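Local coordinates for Thiol:disulfide interchange protein DsbL (Escherichia coli, PDB 3C7M) that oxidises substrate thiols in the periplasm by handing over its own disulfide, working with DsbI to form an essential disulfide bond in the arylsulfate sulfotransferase AssT, at residues A[19-24]-A[51-56]; A[34-39]-A[164-169]; A[73-78]-A[126-131]; A[77-82]-A[89-94]. All blocks are in the same frame, centred on the assembly; numbering follows the deposited sequence.

Contact 1 (A[19-24]-A[51-56]); sequences KTLIKV and VAFTPF
Ile-22 has CG1 beside its backbone N (chi1 -74°) and CG2 pointing away from that N, and this rotation sets CG2 over one face of the Phe-56 ring, 4.0 Å from the ring centroid and displaced toward the rim. CD1 of the same isoleucine reaches CE1 and CZ farther along the ring, while CG1 lies against CB of Thr-54. On the other face of the sheet, Leu-21, Lys-23 and Phe-53 line up: CE1 of Phe-53 meets CB of Lys-23 at 4.0 Å, and the Lys-23 ammonium runs on to a salt bridge with Asp-36. Five backbone hydrogen bonds join segments 19-24 and 51-56 in parallel register, from Ala-52 N to Lys-19 O at 2.9 Å up to Phe-56 N to Lys-23 O, which is almost straight at 179°. Ala-52 O is gripped twice, by Leu-21 N and, from the opposite face of its carbonyl plane, by Thr-54 OG1 at 2.9 Å. Strand 20-25 also pairs with strand 165-168, whereas 52-57 is the outermost strand on this side. The chain passes from 20-25 to 52-57 through helices 30-38 and 40-46, the latter packed on the Leu-21 and Phe-53 face: the beta-alpha-beta crossover of the thioredoxin fold.

Contact 2 (A[34-39]-A[164-169]); sequences KYDKAV and PAYVVN
Tyr-166 reaches from strand 165-168 to the last turn of helix 30-38, and its phenol oxygen makes the meeting with Tyr-35, Asp-36 and Val-39. Its CB points toward 34-39, and the torsion that sets CG opposite the carbonyl carbon (chi1 -63°) then directs the ring so that OH ends at the helix. Farther out, CE2, next to the carbon bearing OH, packs against CG of Lys-23 on the adjacent strand at 3.5 Å, and Met-185 of helix 182-193 also touches the side chain. At the tip, OH sits 3.5 Å from Tyr-35 CB and 4.0 Å from Val-39 CG2. Asp-36 OD1 is farther off, 4.2 Å from Tyr-166 OH, with carboxylate and ring planes nearly perpendicular at 82°. Water 1 bridges that gap, donating to Asp-36 OD1 at 3.1 Å and lying 3.0 Å from Tyr-166 OH. Thr-40 OG1 hydrogen-bonds to both of these oxygens, so the pair is joined by a water and by a hydroxyl. Nearby, CD1 of Tyr-35 rests on CG of Pro-164 at 4.2 Å. This is the cis-proline that, as in other thioredoxin-fold oxidoreductases, lies against the CxxC helix, here touching Cys-32. No direct hydrogen bond crosses between 34-39 and 164-169. The chemistry is that of a buried carboxylate, with Lys-23 and Tyr-101 on OD2, whose negative charge is probably stabilised by this polar network.

Contact 3 (A[73-78]-A[126-131]); sequences AVLINK and DAAGMS
Met-130 pushes its thioether into the side of helix 65-81, where Val-74, Leu-75 and Lys-78 receive it. The tight part is the thioether end, SD and above all CE. SD lies 3.8 Å from Val-74 CG1, and CE is 3.7 Å from Leu-75 CD2. The chain runs extended through CG and SD and then turns at its last torsion (chi3 -85°), which swings the methyl toward the lysine. There CE comes to 3.4 Å from Lys-78 CD, closer than carbons usually approach. Leu-75 and Met-130 run antiparallel alongside each other, and the other leucine branch, CD1, meets Ala-128 CB at 3.7 Å. Phe-135 of helix 132-139 flanks both Val-74 and Met-130, extending this buried apolar patch.

The outer side is different. Lys-78 is exposed: only its methylene chain takes part in the packing, and its ammonium goes on to Gln-92. Gly-129, also exposed, stands at the turn between Ala-128 and Met-130, its positive phi (75°) ending helix 117-128. Met-130 N bonds to Leu-125 O and Gly-129 N to Asp-126 O, a Schellman motif. The arrangement thus joins two helices of the all-helical domain inserted in the thioredoxin fold, as in DsbA-like proteins.

Contact 4 (A[77-82]-A[89-94]); sequences NKDKAA and ANSQFK
Asp-79, near the end of helix 65-81, receives the N-terminus of helix 92-106 with its carboxylate, a helix-capping arrangement within the helical domain of this DsbA-like fold. Gln-92 N donates to Asp-79 OD1 at 3.0 Å through the syn lone pair, and Phe-93 N donates to OD2 at 2.9 Å, also on the syn side but 18° out of the carboxylate plane. OD2 takes a second donor, Ser-91 OG at 2.8 Å, which comes from above that plane. Ser-91 itself is the N-cap: with OG turned away from its own backbone N (chi1 165°), the hydroxyl accepts from Lys-94 N at 3.0 Å while donating a hydrogen bond to Asp-79 OD2. The negative charge at the start of the helix is probably favoured by the helix dipole. Gln-92 is satisfied at both ends of its amide, since NE2 donates to Ala-128 O and OE1 accepts from Lys-78 NZ. The bend at the last torsion of Lys-78 brings NZ to Gln-92 OE1 at 2.8 Å, tilted 22° from the carbonyl plane. Water 2 completes the set by donating to two acceptors, Asp-79 OD1 and Gln-92 OE1, each at 2.7 Å.

Contacts 1 and 2 meet on the thioredoxin-fold sheet, where strand 20-25 of contact 1 lies beside strand 165-168 of contact 2; the salt bridge between Lys-23 and Asp-36 joins them. Contacts 3 and 4 lie in the helical part and both use helix 65-81, with Gln-92 NE2 to Ala-128 O linking them. Pro-55 bridges the two halves, packing on Ile-76 and Phe-93. Chemistry follows place: partly buried contact 1 is strand pairing, and buried contact 2 combines packing with a water and a hydroxyl bridge. Contact 3 is mostly buried and apolar, whereas contact 4, partly exposed, is made by charged and polar groups at a helix start. Contacts 2 and 3 sit on opposite sides of the chain's centre.

Contact 1 (A[19-24]-A[51-56])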
# COMPACT_ATOMS: atom_id res chain seq x y z
N LYS A 19 6.18 -0.49 -15.42
CA LYS A 19 7.35 -0.36 -14.54
C LYS A 19 6.97 -0.02 -13.10
O LYS A 19 7.48 0.93 -12.51
CB LYS A 19 8.36 0.65 -15.11
CG LYS A 19 8.68 0.40 -16.58
CD LYS A 19 9.78 1.33 -17.08
CE LYS A 19 10.04 1.10 -18.56
NZ LYS A 19 10.45 -0.30 -18.85
N THR A 20 6.05 -0.81 -12.55
CA THR A 20 5.61 -0.65 -11.16
C THR A 20 5.63 -1.96 -10.38
O THR A 20 5.46 -3.05 -10.94
CB THR A 20 4.17 -0.09 -11.02
OG1 THR A 20 3.23 -1.00 -11.61
CG2 THR A 20 4.02 1.29 -11.66
N LEU A 21 5.85 -1.82 -9.08
CA LEU A 21 5.55 -2.87 -8.14
C LEU A 21 4.44 -2.31 -7.29
O LEU A 21 4.66 -1.46 -6.43
CB LEU A 21 6.78 -3.20 -7.29
CG LEU A 21 6.54 -4.21 -6.16
CD1 LEU A 21 6.18 -5.58 -6.74
CD2 LEU A 21 7.77 -4.30 -5.26
N ILE A 22 3.22 -2.77 -7.56
CA ILE A 22 2.06 -2.33 -6.81
C ILE A 22 1.88 -3.28 -5.63
O ILE A 22 2.02 -4.49 -5.77
CB ILE A 22 0.79 -2.30 -7.70
CG1 ILE A 22 0.86 -1.10 -8.65
CG2 ILE A 22 -0.50 -2.26 -6.85
CD1 ILE A 22 -0.22 -1.07 -9.73
N LYS A 23 1.63 -2.71 -4.45
CA LYS A 23 1.28 -3.53 -3.30
C LYS A 23 -0.10 -3.15 -2.83
O LYS A 23 -0.29 -2.06 -2.26
CB LYS A 23 2.29 -3.39 -2.16
CG LYS A 23 1.96 -4.30 -0.98
CD LYS A 23 2.64 -3.87 0.29
CE LYS A 23 2.12 -2.50 0.71
NZ LYS A 23 2.14 -2.34 2.18
N VAL A 24 -1.07 -4.02 -3.08
CA VAL A 24 -2.41 -3.82 -2.55
C VAL A 24 -2.39 -4.23 -1.08
O VAL A 24 -1.95 -5.32 -0.74
CB VAL A 24 -3.49 -4.61 -3.33
CG1 VAL A 24 -4.88 -4.27 -2.79
CG2 VAL A 24 -3.39 -4.29 -4.82
N VAL A 51 11.45 -1.04 -11.21
CA VAL A 51 10.02 -0.82 -10.94
C VAL A 51 9.79 0.14 -9.78
O VAL A 51 10.47 0.06 -8.75
CB VAL A 51 9.25 -2.15 -10.68
CG1 VAL A 51 9.24 -3.06 -11.91
CG2 VAL A 51 9.83 -2.88 -9.49
N ALA A 52 8.82 1.05 -9.95
CA ALA A 52 8.47 2.06 -8.95
C ALA A 52 7.51 1.46 -7.91
O ALA A 52 6.47 0.92 -8.28
CB ALA A 52 7.83 3.26 -9.62
N PHE A 53 7.86 1.56 -6.63
CA PHE A 53 7.01 1.05 -5.57
C PHE A 53 5.73 1.89 -5.45
O PHE A 53 5.79 3.11 -5.30
CB PHE A 53 7.75 1.01 -4.23
CG PHE A 53 6.90 0.52 -3.11
CD1 PHE A 53 6.43 -0.79 -3.10
CD2 PHE A 53 6.50 1.38 -2.09
CE1 PHE A 53 5.61 -1.25 -2.07
CE2 PHE A 53 5.69 0.93 -1.05
CZ PHE A 53 5.24 -0.39 -1.05
N THR A 54 4.59 1.20 -5.49
CA THR A 54 3.29 1.84 -5.68
C THR A 54 2.21 1.23 -4.78
O THR A 54 1.50 0.30 -5.18
CB THR A 54 2.89 1.78 -7.18
OG1 THR A 54 3.96 2.29 -7.98
CG2 THR A 54 1.63 2.59 -7.45
N PRO A 55 2.08 1.75 -3.54
CA PRO A 55 1.04 1.23 -2.66
C PRO A 55 -0.35 1.50 -3.22
O PRO A 55 -0.59 2.59 -3.75
CB PRO A 55 1.23 2.05 -1.38
CG PRO A 55 2.65 2.55 -1.44
CD PRO A 55 2.88 2.81 -2.89
N PHE A 56 -1.24 0.51 -3.12
CA PHE A 56 -2.66 0.66 -3.44
C PHE A 56 -3.41 0.27 -2.18
O PHE A 56 -3.29 -0.87 -1.74
CB PHE A 56 -3.06 -0.32 -4.55
CG PHE A 56 -3.06 0.26 -5.95
CD1 PHE A 56 -2.01 1.05 -6.43
CD2 PHE A 56 -4.10 -0.08 -6.82
CE1 PHE A 56 -2.03 1.55 -7.74
CE2 PHE A 56 -4.12 0.40 -8.12
CZ PHE A 56 -3.08 1.23 -8.59

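Contact 2 (A[34-39]-A[164-169])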
# COMPACT_ATOMS: atom_id res chain seq x y z
N LYS A 34 2.82 -7.70 8.84
CA LYS A 34 3.93 -8.65 8.93
C LYS A 34 4.90 -8.52 7.76
O LYS A 34 6.12 -8.39 7.97
CB LYS A 34 3.40 -10.08 9.02
CG LYS A 34 2.80 -10.42 10.38
N TYR A 35 4.37 -8.52 6.54
CA TYR A 35 5.22 -8.38 5.35
C TYR A 35 5.85 -6.98 5.22
O TYR A 35 6.97 -6.84 4.71
CB TYR A 35 4.49 -8.82 4.07
CG TYR A 35 4.33 -10.34 3.95
CD1 TYR A 35 3.29 -11.00 4.60
CD2 TYR A 35 5.22 -11.11 3.20
CE1 TYR A 35 3.13 -12.39 4.50
CE2 TYR A 35 5.08 -12.51 3.10
CZ TYR A 35 4.02 -13.14 3.75
OH TYR A 35 3.85 -14.51 3.67
N ASP A 36 5.15 -5.94 5.70
CA ASP A 36 5.71 -4.58 5.70
C ASP A 36 6.82 -4.40 6.74
O ASP A 36 7.67 -3.52 6.61
CB ASP A 36 4.62 -3.53 5.94
CG ASP A 36 3.81 -3.22 4.69
OD1 ASP A 36 4.16 -3.71 3.59
OD2 ASP A 36 2.82 -2.48 4.79
N LYS A 37 6.79 -5.24 7.77
CA LYS A 37 7.86 -5.23 8.77
C LYS A 37 9.08 -5.98 8.24
O LYS A 37 10.21 -5.61 8.54
CB LYS A 37 7.40 -5.85 10.09
CG LYS A 37 6.51 -4.93 10.91
CD LYS A 37 6.24 -5.49 12.30
CE LYS A 37 5.11 -6.50 12.31
NZ LYS A 37 4.90 -7.07 13.67
N ALA A 38 8.84 -7.02 7.44
CA ALA A 38 9.88 -7.99 7.10
C ALA A 38 10.44 -7.98 5.68
O ALA A 38 11.63 -8.29 5.49
CB ALA A 38 9.41 -9.40 7.46
N VAL A 39 9.61 -7.67 4.69
CA VAL A 39 10.04 -7.80 3.28
C VAL A 39 9.82 -6.59 2.37
O VAL A 39 10.64 -6.33 1.50
CB VAL A 39 9.49 -9.10 2.58
CG1 VAL A 39 9.60 -10.31 3.51
CG2 VAL A 39 8.04 -8.94 2.12
N PRO A 164 -1.63 -9.06 1.65
CA PRO A 164 -1.11 -8.17 0.61
C PRO A 164 -1.10 -8.82 -0.76
O PRO A 164 -1.03 -10.05 -0.88
CB PRO A 164 0.33 -7.91 1.07
CG PRO A 164 0.68 -9.10 1.90
CD PRO A 164 -0.58 -9.49 2.58
N ALA A 165 -1.18 -7.98 -1.79
CA ALA A 165 -1.12 -8.45 -3.17
C ALA A 165 -0.05 -7.63 -3.89
O ALA A 165 -0.24 -6.44 -4.20
CB ALA A 165 -2.48 -8.31 -3.84
N TYR A 166 1.10 -8.27 -4.13
CA TYR A 166 2.20 -7.64 -4.85
C TYR A 166 2.07 -7.95 -6.33
O TYR A 166 2.06 -9.12 -6.73
CB TYR A 166 3.55 -8.13 -4.35
CG TYR A 166 3.84 -7.80 -2.90
CD1 TYR A 166 3.47 -8.68 -1.89
CD2 TYR A 166 4.53 -6.63 -2.55
CE1 TYR A 166 3.77 -8.40 -0.55
CE2 TYR A 166 4.83 -6.35 -1.21
CZ TYR A 166 4.45 -7.25 -0.22
OH TYR A 166 4.71 -7.00 1.11
N VAL A 167 1.95 -6.89 -7.13
CA VAL A 167 1.70 -6.99 -8.56
C VAL A 167 2.82 -6.31 -9.35
O VAL A 167 3.18 -5.17 -9.07
CB VAL A 167 0.34 -6.35 -8.93
CG1 VAL A 167 0.08 -6.44 -10.43
CG2 VAL A 167 -0.81 -7.02 -8.15
N VAL A 168 3.36 -7.02 -10.34
CA VAL A 168 4.41 -6.47 -11.18
C VAL A 168 3.83 -6.03 -12.51
O VAL A 168 3.17 -6.83 -13.20
CB VAL A 168 5.54 -7.51 -11.43
CG1 VAL A 168 6.65 -6.91 -12.28
CG2 VAL A 168 6.10 -8.00 -10.10
N ASN A 169 4.06 -4.76 -12.85
CA ASN A 169 3.64 -4.15 -14.12
C ASN A 169 2.14 -4.26 -14.40
O ASN A 169 1.72 -4.34 -15.57
CB ASN A 169 4.49 -4.68 -15.28
CG ASN A 169 5.92 -4.23 -15.17
OD1 ASN A 169 6.23 -3.28 -14.44
ND2 ASN A 169 6.81 -4.89 -15.90
O HOH W 1 2.45 -6.16 2.97

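Contact 3 (A[73-78]-A[126-131])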
# COMPACT_ATOMS: atom_id res chain seq x y z
N ALA A 73 -3.51 8.47 0.50
CA ALA A 73 -3.45 9.14 -0.80
C ALA A 73 -2.87 10.54 -0.66
O ALA A 73 -2.04 10.97 -1.46
CB ALA A 73 -4.84 9.20 -1.46
N VAL A 74 -3.30 11.24 0.39
CA VAL A 74 -2.76 12.59 0.64
C VAL A 74 -1.26 12.51 0.90
O VAL A 74 -0.47 13.24 0.29
CB VAL A 74 -3.51 13.29 1.79
CG1 VAL A 74 -2.69 14.47 2.33
CG2 VAL A 74 -4.89 13.75 1.32
N LEU A 75 -0.85 11.60 1.78
CA LEU A 75 0.54 11.59 2.21
C LEU A 75 1.50 11.05 1.15
O LEU A 75 2.61 11.55 1.03
CB LEU A 75 0.70 10.84 3.54
CG LEU A 75 -0.09 11.46 4.70
CD1 LEU A 75 -0.01 10.58 5.93
CD2 LEU A 75 0.36 12.90 5.03
N ILE A 76 1.05 10.07 0.37
CA ILE A 76 1.86 9.57 -0.75
C ILE A 76 2.09 10.67 -1.78
O ILE A 76 3.21 10.86 -2.24
CB ILE A 76 1.23 8.32 -1.42
CG1 ILE A 76 1.44 7.11 -0.52
CG2 ILE A 76 1.88 8.04 -2.79
CD1 ILE A 76 0.60 5.90 -0.90
N ASN A 77 1.04 11.40 -2.12
CA ASN A 77 1.19 12.51 -3.06
C ASN A 77 2.11 13.61 -2.55
O ASN A 77 2.92 14.14 -3.31
CB ASN A 77 -0.18 13.03 -3.48
CG ASN A 77 -0.78 12.19 -4.61
OD1 ASN A 77 -0.39 12.33 -5.77
ND2 ASN A 77 -1.71 11.31 -4.26
N LYS A 78 2.02 13.92 -1.26
CA LYS A 78 2.92 14.88 -0.65
C LYS A 78 4.38 14.39 -0.70
O LYS A 78 5.26 15.13 -1.15
CB LYS A 78 2.50 15.20 0.78
CG LYS A 78 3.14 16.45 1.34
CD LYS A 78 2.50 16.84 2.64
CE LYS A 78 3.07 18.14 3.20
NZ LYS A 78 4.43 17.95 3.74
N ASP A 126 -1.40 12.90 13.10
CA ASP A 126 -0.47 13.24 14.18
C ASP A 126 0.88 12.56 13.98
O ASP A 126 1.93 13.18 14.15
CB ASP A 126 -1.04 12.87 15.54
CG ASP A 126 -2.07 13.87 16.05
OD1 ASP A 126 -2.35 14.88 15.38
OD2 ASP A 126 -2.61 13.62 17.15
N ALA A 127 0.85 11.28 13.61
CA ALA A 127 2.07 10.52 13.40
C ALA A 127 2.86 11.09 12.22
O ALA A 127 4.10 11.12 12.24
CB ALA A 127 1.75 9.06 13.17
N ALA A 128 2.14 11.54 11.21
CA ALA A 128 2.77 12.10 10.02
C ALA A 128 3.23 13.55 10.20
O ALA A 128 4.00 14.06 9.39
CB ALA A 128 1.84 11.98 8.84
N GLY A 129 2.75 14.20 11.26
CA GLY A 129 3.04 15.62 11.49
C GLY A 129 2.26 16.56 10.57
O GLY A 129 2.72 17.67 10.27
N MET A 130 1.08 16.12 10.14
CA MET A 130 0.23 16.93 9.28
C MET A 130 -0.98 17.41 10.07
O MET A 130 -1.58 16.65 10.84
CB MET A 130 -0.21 16.16 8.03
CG MET A 130 -1.17 16.95 7.12
SD MET A 130 -1.62 16.10 5.60
CE MET A 130 -0.26 16.54 4.53
N SER A 131 -1.34 18.68 9.87
CA SER A 131 -2.53 19.24 10.50
C SER A 131 -3.80 18.77 9.81
O SER A 131 -3.81 18.45 8.62
CB SER A 131 -2.48 20.78 10.51
OG SER A 131 -2.64 21.32 9.21

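Contact 4 (A[77-82]-A[89-94])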
# COMPACT_ATOMS: atom_id res chain seq x y z
N ASN A 77 1.04 11.40 -2.12
CA ASN A 77 1.19 12.51 -3.06
C ASN A 77 2.11 13.61 -2.55
O ASN A 77 2.92 14.14 -3.31
CB ASN A 77 -0.18 13.03 -3.48
CG ASN A 77 -0.78 12.19 -4.61
OD1 ASN A 77 -0.39 12.33 -5.77
ND2 ASN A 77 -1.71 11.31 -4.26
N LYS A 78 2.02 13.92 -1.26
CA LYS A 78 2.92 14.88 -0.65
C LYS A 78 4.38 14.39 -0.70
O LYS A 78 5.26 15.13 -1.15
CB LYS A 78 2.50 15.20 0.78
CG LYS A 78 3.14 16.45 1.34
CD LYS A 78 2.50 16.84 2.64
CE LYS A 78 3.07 18.14 3.20
NZ LYS A 78 4.43 17.95 3.74
N ASP A 79 4.62 13.15 -0.27
CA ASP A 79 5.98 12.58 -0.30
C ASP A 79 6.56 12.59 -1.72
O ASP A 79 7.69 13.03 -1.94
CB ASP A 79 6.01 11.15 0.26
CG ASP A 79 5.80 11.09 1.77
OD1 ASP A 79 6.08 12.08 2.49
OD2 ASP A 79 5.36 10.02 2.25
N LYS A 80 5.76 12.12 -2.67
CA LYS A 80 6.16 12.09 -4.09
C LYS A 80 6.51 13.48 -4.62
O LYS A 80 7.53 13.64 -5.31
CB LYS A 80 5.07 11.43 -4.94
CG LYS A 80 5.11 9.92 -4.90
N ALA A 81 5.69 14.48 -4.29
CA ALA A 81 5.93 15.86 -4.72
C ALA A 81 7.23 16.43 -4.15
O ALA A 81 7.86 17.29 -4.77
CB ALA A 81 4.75 16.75 -4.35
N ALA A 82 7.61 15.96 -2.96
CA ALA A 82 8.84 16.41 -2.30
C ALA A 82 10.06 15.56 -2.66
O ALA A 82 11.16 15.82 -2.17
CB ALA A 82 8.64 16.46 -0.79
N ALA A 89 13.06 7.79 6.19
CA ALA A 89 12.76 8.18 7.56
C ALA A 89 11.85 9.41 7.62
O ALA A 89 11.10 9.58 8.58
CB ALA A 89 14.04 8.42 8.34
N ASN A 90 11.92 10.24 6.58
CA ASN A 90 11.11 11.45 6.50
C ASN A 90 9.79 11.28 5.75
O ASN A 90 9.06 12.25 5.57
CB ASN A 90 11.91 12.60 5.86
CG ASN A 90 13.15 12.96 6.66
OD1 ASN A 90 13.10 13.15 7.88
ND2 ASN A 90 14.28 13.08 5.96
N SER A 91 9.47 10.06 5.31
CA SER A 91 8.20 9.81 4.61
C SER A 91 7.02 9.93 5.57
O SER A 91 6.94 9.21 6.57
CB SER A 91 8.20 8.44 3.93
OG SER A 91 6.88 8.03 3.56
N GLN A 92 6.12 10.85 5.26
CA GLN A 92 4.90 11.02 6.05
C GLN A 92 3.95 9.83 5.88
O GLN A 92 3.31 9.40 6.85
CB GLN A 92 4.22 12.34 5.70
CG GLN A 92 5.01 13.55 6.20
CD GLN A 92 4.34 14.87 5.87
OE1 GLN A 92 4.40 15.34 4.73
NE2 GLN A 92 3.71 15.48 6.86
N PHE A 93 3.88 9.29 4.67
CA PHE A 93 3.07 8.09 4.44
C PHE A 93 3.54 6.95 5.34
O PHE A 93 2.73 6.31 6.01
CB PHE A 93 3.12 7.66 2.97
CG PHE A 93 2.67 6.24 2.74
CD1 PHE A 93 1.33 5.90 2.83
CD2 PHE A 93 3.60 5.24 2.45
CE1 PHE A 93 0.90 4.60 2.61
CE2 PHE A 93 3.19 3.93 2.23
CZ PHE A 93 1.84 3.61 2.32
N LYS A 94 4.86 6.72 5.36
CA LYS A 94 5.43 5.65 6.18
C LYS A 94 5.04 5.81 7.65
O LYS A 94 4.65 4.84 8.31
CB LYS A 94 6.94 5.62 6.02
CG LYS A 94 7.60 4.51 6.79
CD LYS A 94 9.07 4.39 6.45
CE LYS A 94 9.77 3.54 7.49
NZ LYS A 94 11.13 3.15 7.01
O HOH W 2 6.24 14.71 2.88